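Local atomic coordinates of TgTwinScan_2721 - E2 domain (Toxoplasma gondii, PDB entry 2F4Z), a protein that probably takes part in ubiquitin transfer, carrying the activated modifier as a thioester on a cysteine, as ubiquitin-conjugating (E2) enzymes do. Residues E33-Q45 and V65-W77. Sequence-based numbering, arbitrary orientation.
Sequences EQARLLKELADIQ and VSAQIVGGDIHRW
L41 and L37, one turn apart on helix 33-45, each lay a methyl on a ring of segment 65-77. L41 CD1 stands 4.1 Å from the centroid of the six-membered ring of W77, 9° off its normal, a CH-pi contact over the face. The CG of L41 is anti to its own N (chi1 -159°), which carries the methyl over this face, with A67 CB beside it. L37 CD1 lies over a face of H75 in a second CH-pi contact, 4.0 Å from the centroid, while its other methyl, CD2, reaches W77 CZ2.

The remaining apolar contacts meet edges and branches. I44 CD1 comes up to W77 CZ3 at 3.4 Å, at the rim of the indole, and its CG2 rests on S66 CA. At the other end, I74 CD1 lies 3.6 Å from Q34 CG, the two side chains crossing at about a right angle, and I74 CG2 touches L38 CD2.

Polar links are few and mostly local. W77 NE1 donates to I74 O at 2.8 Å, well above the carbonyl plane, which helps to fix the indole's rotation. D73 OD2 accepts from H75 N in an Asx turn. R36 NE forms a salt bridge with E40 OE2 at 2.8 Å; Y104 and the backbone N of I144 also hold that carboxylate. One water bridges I44 O and V65 O.

The N-terminal helix of the E2 fold thus packs on the first strand, the turn after it and W77 at the start of strand 77-82 through shape and dispersion; the water is the segments' one polar link.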
# COMPACT_ATOMS: atom_id res chain seq x y z
N GLU A 33 9.70 9.18 13.74
CA GLU A 33 9.28 9.86 12.49
C GLU A 33 10.44 9.87 11.47
O GLU A 33 10.27 9.56 10.28
CB GLU A 33 8.82 11.29 12.78
CG GLU A 33 7.67 11.39 13.79
CD GLU A 33 7.30 12.84 14.11
OE1 GLU A 33 8.24 13.65 14.33
OE2 GLU A 33 6.08 13.16 14.13
N GLN A 34 11.64 10.20 11.97
CA GLN A 34 12.84 10.12 11.12
C GLN A 34 13.23 8.71 10.69
O GLN A 34 13.58 8.50 9.53
CB GLN A 34 14.00 10.92 11.71
CG GLN A 34 13.90 12.37 11.20
CD GLN A 34 13.97 13.42 12.30
OE1 GLN A 34 14.43 13.12 13.43
NE2 GLN A 34 13.53 14.66 11.99
N ALA A 35 13.10 7.75 11.61
CA ALA A 35 13.38 6.36 11.27
C ALA A 35 12.51 5.84 10.09
O ALA A 35 13.00 5.15 9.18
CB ALA A 35 13.22 5.48 12.49
N ARG A 36 11.20 6.17 10.12
CA ARG A 36 10.30 5.79 9.02
C ARG A 36 10.73 6.41 7.69
O ARG A 36 10.87 5.71 6.68
CB ARG A 36 8.83 6.18 9.29
CG ARG A 36 7.99 5.68 8.09
CD ARG A 36 6.56 6.00 8.23
NE ARG A 36 5.84 5.89 6.94
CZ ARG A 36 4.63 5.33 6.78
NH1 ARG A 36 4.03 4.72 7.79
NH2 ARG A 36 4.01 5.38 5.61
N LEU A 37 11.00 7.71 7.71
CA LEU A 37 11.33 8.41 6.49
C LEU A 37 12.65 7.90 5.88
O LEU A 37 12.72 7.62 4.66
CB LEU A 37 11.29 9.94 6.70
CG LEU A 37 9.92 10.63 6.72
CD1 LEU A 37 10.08 12.12 7.05
CD2 LEU A 37 9.30 10.49 5.32
N LEU A 38 13.65 7.66 6.74
CA LEU A 38 14.93 7.04 6.30
C LEU A 38 14.80 5.62 5.72
O LEU A 38 15.44 5.28 4.72
CB LEU A 38 15.98 7.07 7.44
CG LEU A 38 16.55 8.49 7.60
CD1 LEU A 38 17.21 8.66 8.95
CD2 LEU A 38 17.50 8.78 6.43
N LYS A 39 13.94 4.80 6.30
CA LYS A 39 13.70 3.47 5.80
C LYS A 39 12.90 3.49 4.51
O LYS A 39 13.16 2.65 3.64
CB LYS A 39 12.97 2.63 6.83
CG LYS A 39 12.50 1.30 6.23
CD LYS A 39 12.68 0.14 7.15
CE LYS A 39 12.40 -1.15 6.33
NZ LYS A 39 11.03 -1.10 5.63
N GLU A 40 11.91 4.41 4.38
CA GLU A 40 11.28 4.64 3.10
C GLU A 40 12.28 4.95 2.01
O GLU A 40 12.27 4.32 0.98
CB GLU A 40 10.19 5.73 3.16
CG GLU A 40 8.97 5.23 3.86
CD GLU A 40 7.72 6.03 3.51
OE1 GLU A 40 7.56 6.27 2.31
OE2 GLU A 40 6.95 6.46 4.41
N LEU A 41 13.13 5.93 2.25
CA LEU A 41 14.22 6.25 1.32
C LEU A 41 15.12 5.07 0.91
O LEU A 41 15.36 4.80 -0.28
CB LEU A 41 15.00 7.43 1.89
CG LEU A 41 15.86 8.30 1.00
CD1 LEU A 41 15.13 8.70 -0.26
CD2 LEU A 41 16.18 9.50 1.85
N ALA A 42 15.60 4.33 1.91
CA ALA A 42 16.33 3.09 1.67
C ALA A 42 15.56 2.07 0.84
O ALA A 42 16.14 1.45 -0.06
CB ALA A 42 16.75 2.44 3.02
N ASP A 43 14.29 1.81 1.14
CA ASP A 43 13.58 0.82 0.34
C ASP A 43 13.37 1.35 -1.07
O ASP A 43 13.46 0.59 -2.03
CB ASP A 43 12.26 0.35 1.00
CG ASP A 43 12.49 -0.31 2.39
OD1 ASP A 43 13.62 -0.73 2.71
OD2 ASP A 43 11.56 -0.37 3.19
N ILE A 44 13.13 2.65 -1.22
CA ILE A 44 12.94 3.18 -2.56
C ILE A 44 14.20 2.81 -3.42
O ILE A 44 14.09 2.28 -4.53
CB ILE A 44 12.64 4.72 -2.60
CG1 ILE A 44 11.24 5.01 -2.11
CG2 ILE A 44 12.76 5.26 -4.04
CD1 ILE A 44 10.97 6.47 -1.75
N GLN A 45 15.38 3.08 -2.88
CA GLN A 45 16.64 2.76 -3.58
C GLN A 45 16.86 1.28 -3.80
O GLN A 45 17.29 0.86 -4.88
CB GLN A 45 17.85 3.32 -2.82
CG GLN A 45 19.12 2.55 -3.17
CD GLN A 45 20.32 3.42 -3.16
OE1 GLN A 45 20.48 4.29 -4.04
NE2 GLN A 45 21.19 3.22 -2.17
N VAL A 65 10.92 4.38 -10.48
CA VAL A 65 10.89 5.58 -9.60
C VAL A 65 12.04 5.69 -8.64
O VAL A 65 12.64 4.68 -8.28
CB VAL A 65 9.52 5.71 -8.84
CG1 VAL A 65 8.36 5.75 -9.85
CG2 VAL A 65 9.34 4.59 -7.81
N SER A 66 12.39 6.91 -8.21
CA SER A 66 13.41 7.07 -7.18
C SER A 66 13.25 8.42 -6.50
O SER A 66 12.39 9.19 -6.88
CB SER A 66 14.85 6.93 -7.75
OG SER A 66 15.18 8.01 -8.65
N ALA A 67 14.12 8.69 -5.52
CA ALA A 67 13.94 9.82 -4.62
C ALA A 67 15.27 10.20 -3.97
O ALA A 67 16.17 9.35 -3.81
CB ALA A 67 12.85 9.51 -3.56
N GLN A 68 15.39 11.47 -3.63
CA GLN A 68 16.52 11.95 -2.89
C GLN A 68 16.03 12.97 -1.94
O GLN A 68 15.10 13.72 -2.29
CB GLN A 68 17.46 12.72 -3.81
CG GLN A 68 18.07 11.84 -4.80
CD GLN A 68 18.81 12.61 -5.86
OE1 GLN A 68 18.70 13.86 -5.98
NE2 GLN A 68 19.57 11.88 -6.64
N ILE A 69 16.69 13.07 -0.80
CA ILE A 69 16.44 14.19 0.05
C ILE A 69 17.12 15.41 -0.51
O ILE A 69 18.00 15.30 -1.36
CB ILE A 69 16.66 13.95 1.60
CG1 ILE A 69 18.00 14.45 2.06
CG2 ILE A 69 16.28 12.51 2.06
CD1 ILE A 69 18.18 14.23 3.52
N VAL A 70 16.65 16.57 -0.06
CA VAL A 70 17.04 17.86 -0.57
C VAL A 70 17.60 18.74 0.54
O VAL A 70 16.96 18.93 1.58
CB VAL A 70 15.84 18.55 -1.24
CG1 VAL A 70 16.15 20.05 -1.52
CG2 VAL A 70 15.46 17.80 -2.50
N GLY A 71 18.81 19.24 0.35
CA GLY A 71 19.39 20.27 1.26
C GLY A 71 19.70 19.75 2.65
O GLY A 71 19.66 20.53 3.63
N GLY A 72 19.96 18.44 2.77
CA GLY A 72 20.00 17.81 4.10
C GLY A 72 18.73 17.61 4.94
O GLY A 72 18.79 17.00 6.03
N ASP A 73 17.56 18.06 4.45
CA ASP A 73 16.26 17.92 5.17
C ASP A 73 15.49 16.65 4.76
O ASP A 73 15.06 16.56 3.61
CB ASP A 73 15.41 19.15 4.82
CG ASP A 73 14.23 19.31 5.72
OD1 ASP A 73 13.68 20.41 5.75
OD2 ASP A 73 13.81 18.37 6.39
N ILE A 74 15.27 15.68 5.66
CA ILE A 74 14.51 14.44 5.29
C ILE A 74 12.99 14.69 5.06
O ILE A 74 12.26 13.75 4.74
CB ILE A 74 14.49 13.31 6.38
CG1 ILE A 74 14.98 13.81 7.69
CG2 ILE A 74 14.93 11.88 5.83
CD1 ILE A 74 13.93 14.61 8.38
N HIS A 75 12.53 15.92 5.32
CA HIS A 75 11.14 16.39 5.06
C HIS A 75 11.01 17.11 3.73
O HIS A 75 9.94 17.60 3.38
CB HIS A 75 10.65 17.29 6.20
CG HIS A 75 10.26 16.51 7.41
ND1 HIS A 75 11.16 16.18 8.40
CD2 HIS A 75 9.09 15.91 7.75
CE1 HIS A 75 10.56 15.44 9.31
NE2 HIS A 75 9.30 15.27 8.95
N ARG A 76 12.11 17.19 2.97
CA ARG A 76 12.05 17.77 1.64
C ARG A 76 12.76 16.82 0.68
O ARG A 76 13.95 16.51 0.83
CB ARG A 76 12.67 19.18 1.66
CG ARG A 76 12.50 19.91 0.32
CD ARG A 76 11.00 20.17 0.02
NE ARG A 76 10.81 21.05 -1.12
CZ ARG A 76 10.69 22.37 -1.04
NH1 ARG A 76 10.53 23.07 -2.16
NH2 ARG A 76 10.74 22.99 0.14
N TRP A 77 12.01 16.27 -0.26
CA TRP A 77 12.58 15.29 -1.19
C TRP A 77 12.33 15.72 -2.62
O TRP A 77 11.44 16.54 -2.93
CB TRP A 77 11.91 13.90 -1.06
CG TRP A 77 12.09 13.05 0.20
CD1 TRP A 77 12.52 13.46 1.44
CD2 TRP A 77 11.75 11.67 0.33
NE1 TRP A 77 12.48 12.41 2.33
CE2 TRP A 77 12.02 11.30 1.67
CE3 TRP A 77 11.25 10.71 -0.56
CZ2 TRP A 77 11.78 9.99 2.16
CZ3 TRP A 77 11.03 9.40 -0.08
CH2 TRP A 77 11.31 9.06 1.26
O HOH W 1 11.92 2.40 -6.15